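Local coordinates for protein 7,8-dihydro-6-hydroxymethylpterin pyrophosphokinase-dihydropteroate synthase (Plasmodium falciparum, PDB 6JWS) that probably catalyses two consecutive steps of folate biosynthesis, pyrophosphorylating 6-hydroxymethyl-7,8-dihydropterin with ATP and then condensing the product with 4-aminobenzoate to give 7,8-dihydropteroate, at residues B[47-52]-B[102-107]; B[53-58]-B[330-335]. The protein carries 1 engineered substitution. All coordinates share one frame; numbering follows the deposited sequence.

Contact 1. Residues B[47-52]-B[102-107]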
loop_
_atom_site.group_PDB
_atom_site.type_symbol
_atom_site.label_atom_id
_atom_site.label_comp_id
_atom_site.label_asym_id
_atom_site.label_seq_id
_atom_site.Cartn_x
_atom_site.Cartn_y
_atom_site.Cartn_z
ATOM N N LYS B 47 41.174 -17.336 9.094
ATOM C CA LYS B 47 40.430 -16.094 9.126
ATOM C C LYS B 47 39.169 -16.159 8.260
ATOM O O LYS B 47 39.260 -16.363 7.048
ATOM C CB LYS B 47 41.325 -14.939 8.672
ATOM C CG LYS B 47 40.606 -13.608 8.758
ATOM C CD LYS B 47 41.394 -12.391 8.371
ATOM C CE LYS B 47 40.757 -11.219 9.085
ATOM N NZ LYS B 47 40.876 -9.996 8.274
ATOM N N ILE B 48 38.012 -15.881 8.877
ATOM C CA ILE B 48 36.767 -15.707 8.142
ATOM C C ILE B 48 36.798 -14.397 7.356
ATOM O O ILE B 48 36.899 -13.318 7.935
ATOM C CB ILE B 48 35.557 -15.763 9.092
ATOM C CG1 ILE B 48 35.485 -17.117 9.800
ATOM C CG2 ILE B 48 34.272 -15.450 8.326
ATOM C CD1 ILE B 48 34.481 -17.180 10.930
ATOM N N ILE B 49 36.673 -14.498 6.028
ATOM C CA ILE B 49 36.777 -13.341 5.158
ATOM C C ILE B 49 35.519 -13.203 4.305
ATOM O O ILE B 49 35.489 -12.337 3.434
ATOM C CB ILE B 49 38.025 -13.422 4.254
ATOM C CG1 ILE B 49 38.079 -14.744 3.484
ATOM C CG2 ILE B 49 39.317 -13.150 5.016
ATOM C CD1 ILE B 49 39.142 -14.770 2.421
ATOM N N ASN B 50 34.510 -14.070 4.514
ATOM C CA ASN B 50 33.227 -13.939 3.839
ATOM C C ASN B 50 32.164 -14.757 4.577
ATOM O O ASN B 50 32.481 -15.735 5.242
ATOM C CB ASN B 50 33.323 -14.206 2.328
ATOM C CG ASN B 50 32.267 -13.450 1.544
ATOM O OD1 ASN B 50 31.256 -13.003 2.103
ATOM N ND2 ASN B 50 32.478 -13.306 0.251
ATOM N N THR B 51 30.905 -14.308 4.521
ATOM C CA THR B 51 29.774 -15.028 5.071
ATOM C C THR B 51 28.576 -14.753 4.172
ATOM O O THR B 51 28.550 -13.748 3.469
ATOM C CB THR B 51 29.412 -14.586 6.499
ATOM O OG1 THR B 51 29.393 -13.157 6.615
ATOM C CG2 THR B 51 30.300 -15.175 7.579
ATOM N N SER B 52 27.592 -15.653 4.192
ATOM C CA SER B 52 26.325 -15.447 3.521
ATOM C C SER B 52 25.345 -14.926 4.569
ATOM O O SER B 52 25.709 -14.838 5.737
ATOM C CB SER B 52 25.843 -16.762 2.960
ATOM O OG SER B 52 25.420 -17.635 4.015
ATOM N N GLU B 102 43.581 -7.481 13.300
ATOM C CA GLU B 102 43.949 -6.400 12.395
ATOM C C GLU B 102 42.990 -6.336 11.205
ATOM O O GLU B 102 42.515 -7.370 10.727
ATOM C CB GLU B 102 45.341 -6.644 11.815
ATOM C CG GLU B 102 46.483 -6.205 12.714
ATOM C CD GLU B 102 47.839 -6.109 12.021
ATOM O OE1 GLU B 102 47.972 -6.639 10.888
ATOM O OE2 GLU B 102 48.768 -5.502 12.613
ATOM N N LEU B 103 42.788 -5.115 10.692
ATOM C CA LEU B 103 41.933 -4.859 9.544
ATOM C C LEU B 103 42.721 -5.107 8.266
ATOM O O LEU B 103 43.885 -4.738 8.186
ATOM C CB LEU B 103 41.453 -3.403 9.557
ATOM C CG LEU B 103 40.380 -3.041 10.577
ATOM C CD1 LEU B 103 39.940 -1.603 10.365
ATOM C CD2 LEU B 103 39.197 -3.998 10.525
ATOM N N ILE B 104 42.037 -5.670 7.262
ATOM C CA ILE B 104 42.555 -5.834 5.915
ATOM C C ILE B 104 41.582 -5.162 4.943
ATOM O O ILE B 104 40.380 -5.076 5.218
ATOM C CB ILE B 104 42.721 -7.335 5.614
ATOM C CG1 ILE B 104 41.369 -8.063 5.596
ATOM C CG2 ILE B 104 43.700 -7.979 6.599
ATOM C CD1 ILE B 104 41.445 -9.501 5.139
ATOM N N ASP B 105 42.108 -4.668 3.819
ATOM C CA ASP B 105 41.256 -4.123 2.778
ATOM C C ASP B 105 41.294 -5.019 1.541
ATOM O O ASP B 105 40.625 -4.743 0.551
ATOM C CB ASP B 105 41.567 -2.651 2.484
ATOM C CG ASP B 105 42.985 -2.373 2.006
ATOM O OD1 ASP B 105 43.765 -3.351 1.845
ATOM O OD2 ASP B 105 43.305 -1.169 1.818
ATOM N N LYS B 106 42.057 -6.111 1.608
ATOM C CA LYS B 106 42.136 -7.038 0.496
ATOM C C LYS B 106 42.817 -8.315 0.960
ATOM O O LYS B 106 43.482 -8.343 1.991
ATOM C CB LYS B 106 42.881 -6.426 -0.695
ATOM C CG LYS B 106 42.717 -7.182 -2.008
ATOM C CD LYS B 106 43.015 -6.368 -3.265
ATOM C CE LYS B 106 42.562 -7.085 -4.523
ATOM N NZ LYS B 106 42.753 -6.267 -5.746
ATOM N N CYS B 107 42.634 -9.373 0.172
ATOM C CA CYS B 107 43.239 -10.656 0.457
ATOM C C CYS B 107 43.541 -11.355 -0.864
ATOM O O CYS B 107 42.642 -11.908 -1.495
ATOM C CB CYS B 107 42.306 -11.476 1.332
ATOM S SG CYS B 107 42.850 -13.190 1.497
HETATM O O HOH W 1 39.949 -8.025 10.290
#
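The ammonium of K47 reaches the carbonyl of E102 through a single water. NZ of K47 donates to that water over 3.0 Å, and the water in turn donates to O of E102 at 2.7 Å; the direct separation of K47 NZ and E102 O, 3.9 Å, is too long for a bond. Lysine suits this partly exposed place because its long chain can span from strand to loop and still end in a charge near water. The chain runs out nearly straight, with CG anti to the backbone N (chi1 -177°), and bends only at its last torsion. There NZ meets the end of I104 tip to tip. The K47 side chain also lies about 5 Å from the bound calcium ion and beside E42, one of its ligands. CD1 of I104 packs on CG2 of I49 at 4.2 Å, and CD1 of I49 touches SG of C107 at 4.1 Å; isoleucine and cysteine suit this inner, buried end. C107 is also the N-cap of helix 108-114, where its sulfur caps a backbone N. I49 and N50 both pair with V169, so strand 46-57 carries one extra residue there, a classic beta bulge. The contact thus lays the loop leading into helix 108-114 alongside a strand that here bonds to strand 163-172, with helix 30-44 packed against K47 and I48.

Contact 2. Residues B[53-58]-B[330-335]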
loop_
_atom_site.group_PDB
_atom_site.type_symbol
_atom_site.label_atom_id
_atom_site.label_comp_id
_atom_site.label_asym_id
_atom_site.label_seq_id
_atom_site.Cartn_x
_atom_site.Cartn_y
_atom_site.Cartn_z
ATOM N N TYR B 53 24.107 -14.606 4.156
ATOM C CA TYR B 53 23.028 -14.499 5.116
ATOM C C TYR B 53 22.833 -15.839 5.825
ATOM O O TYR B 53 23.291 -16.888 5.390
ATOM C CB TYR B 53 21.744 -13.959 4.469
ATOM C CG TYR B 53 21.857 -12.497 4.114
ATOM C CD1 TYR B 53 21.727 -11.514 5.092
ATOM C CD2 TYR B 53 22.179 -12.097 2.819
ATOM C CE1 TYR B 53 21.893 -10.172 4.779
ATOM C CE2 TYR B 53 22.360 -10.762 2.491
ATOM C CZ TYR B 53 22.212 -9.794 3.480
ATOM O OH TYR B 53 22.433 -8.468 3.186
ATOM N N LEU B 54 22.093 -15.783 6.920
ATOM C CA LEU B 54 21.508 -16.944 7.552
ATOM C C LEU B 54 20.207 -17.249 6.816
ATOM O O LEU B 54 19.531 -16.323 6.375
ATOM C CB LEU B 54 21.198 -16.508 8.982
ATOM C CG LEU B 54 21.692 -17.454 10.054
ATOM C CD1 LEU B 54 21.763 -16.741 11.404
ATOM C CD2 LEU B 54 20.750 -18.656 10.123
ATOM N N TYR B 55 19.851 -18.540 6.711
ATOM C CA TYR B 55 18.641 -18.929 5.996
ATOM C C TYR B 55 17.890 -20.024 6.736
ATOM O O TYR B 55 18.491 -20.955 7.255
ATOM C CB TYR B 55 18.963 -19.406 4.583
ATOM C CG TYR B 55 19.439 -18.317 3.659
ATOM C CD1 TYR B 55 18.536 -17.535 2.946
ATOM C CD2 TYR B 55 20.793 -18.049 3.519
ATOM C CE1 TYR B 55 18.979 -16.537 2.091
ATOM C CE2 TYR B 55 21.247 -17.069 2.660
ATOM C CZ TYR B 55 20.336 -16.307 1.952
ATOM O OH TYR B 55 20.798 -15.321 1.124
ATOM N N GLU B 56 16.564 -19.906 6.757
ATOM C CA GLU B 56 15.727 -21.001 7.205
ATOM C C GLU B 56 15.234 -21.767 5.981
ATOM O O GLU B 56 14.571 -21.207 5.104
ATOM C CB GLU B 56 14.561 -20.485 8.022
ATOM C CG GLU B 56 13.484 -21.534 8.228
ATOM C CD GLU B 56 12.378 -20.933 9.057
ATOM O OE1 GLU B 56 12.595 -20.759 10.274
ATOM O OE2 GLU B 56 11.341 -20.570 8.473
ATOM N N THR B 57 15.577 -23.055 5.965
ATOM C CA THR B 57 15.543 -23.886 4.776
ATOM C C THR B 57 14.580 -25.058 4.979
ATOM O O THR B 57 14.578 -25.711 6.024
ATOM C CB THR B 57 16.976 -24.324 4.452
ATOM O OG1 THR B 57 17.465 -23.387 3.492
ATOM C CG2 THR B 57 17.084 -25.733 3.918
ATOM N N VAL B 58 13.757 -25.307 3.961
ATOM C CA VAL B 58 12.961 -26.524 3.881
ATOM C C VAL B 58 13.671 -27.485 2.926
ATOM O O VAL B 58 13.988 -27.104 1.798
ATOM C CB VAL B 58 11.514 -26.237 3.425
ATOM C CG1 VAL B 58 10.758 -27.518 3.093
ATOM C CG2 VAL B 58 10.746 -25.428 4.461
ATOM N N LEU B 330 23.400 -23.448 -2.847
ATOM C CA LEU B 330 23.527 -22.471 -3.919
ATOM C C LEU B 330 23.084 -21.084 -3.430
ATOM O O LEU B 330 23.722 -20.081 -3.733
ATOM C CB LEU B 330 22.703 -22.929 -5.131
ATOM C CG LEU B 330 23.336 -24.016 -5.999
ATOM C CD1 LEU B 330 22.418 -24.421 -7.145
ATOM C CD2 LEU B 330 24.674 -23.557 -6.556
ATOM N N LEU B 331 21.987 -21.044 -2.670
ATOM C CA LEU B 331 21.414 -19.837 -2.095
ATOM C C LEU B 331 22.471 -19.052 -1.287
ATOM O O LEU B 331 22.661 -17.856 -1.521
ATOM C CB LEU B 331 20.206 -20.279 -1.253
ATOM C CG LEU B 331 19.445 -19.216 -0.444
ATOM C CD1 LEU B 331 18.703 -18.221 -1.347
ATOM C CD2 LEU B 331 18.457 -19.898 0.497
ATOM N N CYS B 332 23.186 -19.736 -0.371
ATOM C CA CYS B 332 24.242 -19.149 0.454
ATOM C C CYS B 332 25.459 -18.733 -0.373
ATOM O O CYS B 332 25.974 -17.644 -0.174
ATOM C CB CYS B 332 24.709 -20.121 1.528
ATOM S SG CYS B 332 23.497 -20.353 2.848
ATOM N N LEU B 333 25.951 -19.602 -1.262
ATOM C CA LEU B 333 27.117 -19.291 -2.084
ATOM C C LEU B 333 26.826 -18.088 -2.981
ATOM O O LEU B 333 27.744 -17.332 -3.310
ATOM C CB LEU B 333 27.489 -20.500 -2.955
ATOM C CG LEU B 333 27.919 -21.783 -2.224
ATOM C CD1 LEU B 333 28.172 -22.925 -3.212
ATOM C CD2 LEU B 333 29.165 -21.557 -1.384
ATOM N N ASN B 334 25.555 -17.926 -3.392
ATOM C CA ASN B 334 25.200 -16.855 -4.313
ATOM C C ASN B 334 25.392 -15.492 -3.642
ATOM O O ASN B 334 25.552 -14.495 -4.333
ATOM C CB ASN B 334 23.786 -17.034 -4.883
ATOM C CG ASN B 334 23.336 -15.903 -5.791
ATOM O OD1 ASN B 334 23.952 -15.630 -6.824
ATOM N ND2 ASN B 334 22.259 -15.232 -5.417
ATOM N N ASP B 335 25.330 -15.446 -2.301
ATOM C CA ASP B 335 25.508 -14.205 -1.557
ATOM C C ASP B 335 26.980 -13.803 -1.549
ATOM O O ASP B 335 27.282 -12.613 -1.601
ATOM C CB ASP B 335 25.112 -14.342 -0.082
ATOM C CG ASP B 335 23.626 -14.475 0.188
ATOM O OD1 ASP B 335 22.819 -14.053 -0.663
ATOM O OD2 ASP B 335 23.287 -15.010 1.240
#
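Y55 points from strand 54-57 of the antiparallel sheet toward helix 330-335, whose axis runs nearly antiparallel to the strand about 9.6 Å away, and its side chain can be followed across the whole contact. CB lies near the edge of the apolar patch, 4.1 Å from CD2 of L331. From there chi1 of -69° sets CG beside the backbone N, and the ring extends toward the helix. CD2 of L331 lies over one face of the ring, displaced toward the rim, 3.8 Å from the Y55 centroid, a CH-pi contact. It comes closest at CD1 of Y55, 3.4 Å away, while CE1 of Y55 meets CG and CD1 of the same leucine. Along the other side of the ring, CD2 of Y55 touches SG of C332 at 3.6 Å; this sulfur-aromatic approach is oblique. CE2 and CZ then lead to the carboxylate of D335, whose OD2 lies at the ring edge, in its plane. Finally OH of Y55 donates over a short 2.5 Å to the syn lone pair of OD2 of D335, the side facing OD1, with ring and carboxylate planes turned only 22° apart.

OD2 of D335 takes a second bond from the backbone N of Y53, 3.1 Å long, arriving on the anti side and 33° out of the carboxylate plane.

Tyrosine suits this place because its ring gives leucine and cysteine an apolar surface while its hydroxyl reaches the acid. Outside the pair, NH1 of R374 hydrogen-bonds to OH of Y55 and makes a long, weak ion pair with OD1 of D335. Two donors on one oxygen, with an arginine close by, would be expected to favour the ionised carboxylate and so fasten the helix to the strand.

How the contacts relate
Both contacts use strand 46-57, contact 1 through its first part and contact 2 through its last, so one strand of the six-stranded antiparallel sheet meets a loop at one end and helix 327-336 at the other. Their centres lie 19 Å apart. Contact 1 is partly buried, close to the calcium site, and relies on a water bridge and sparse apolar touches. Contact 2 is buried, with direct hydrogen bonds to a carboxylate and close aromatic packing. S52 joins the two: its CB lies 3.3 Å from O of C332 and 3.5 Å from OD2 of D335, the helix of contact 2 extending its packing into the strand segment of contact 1.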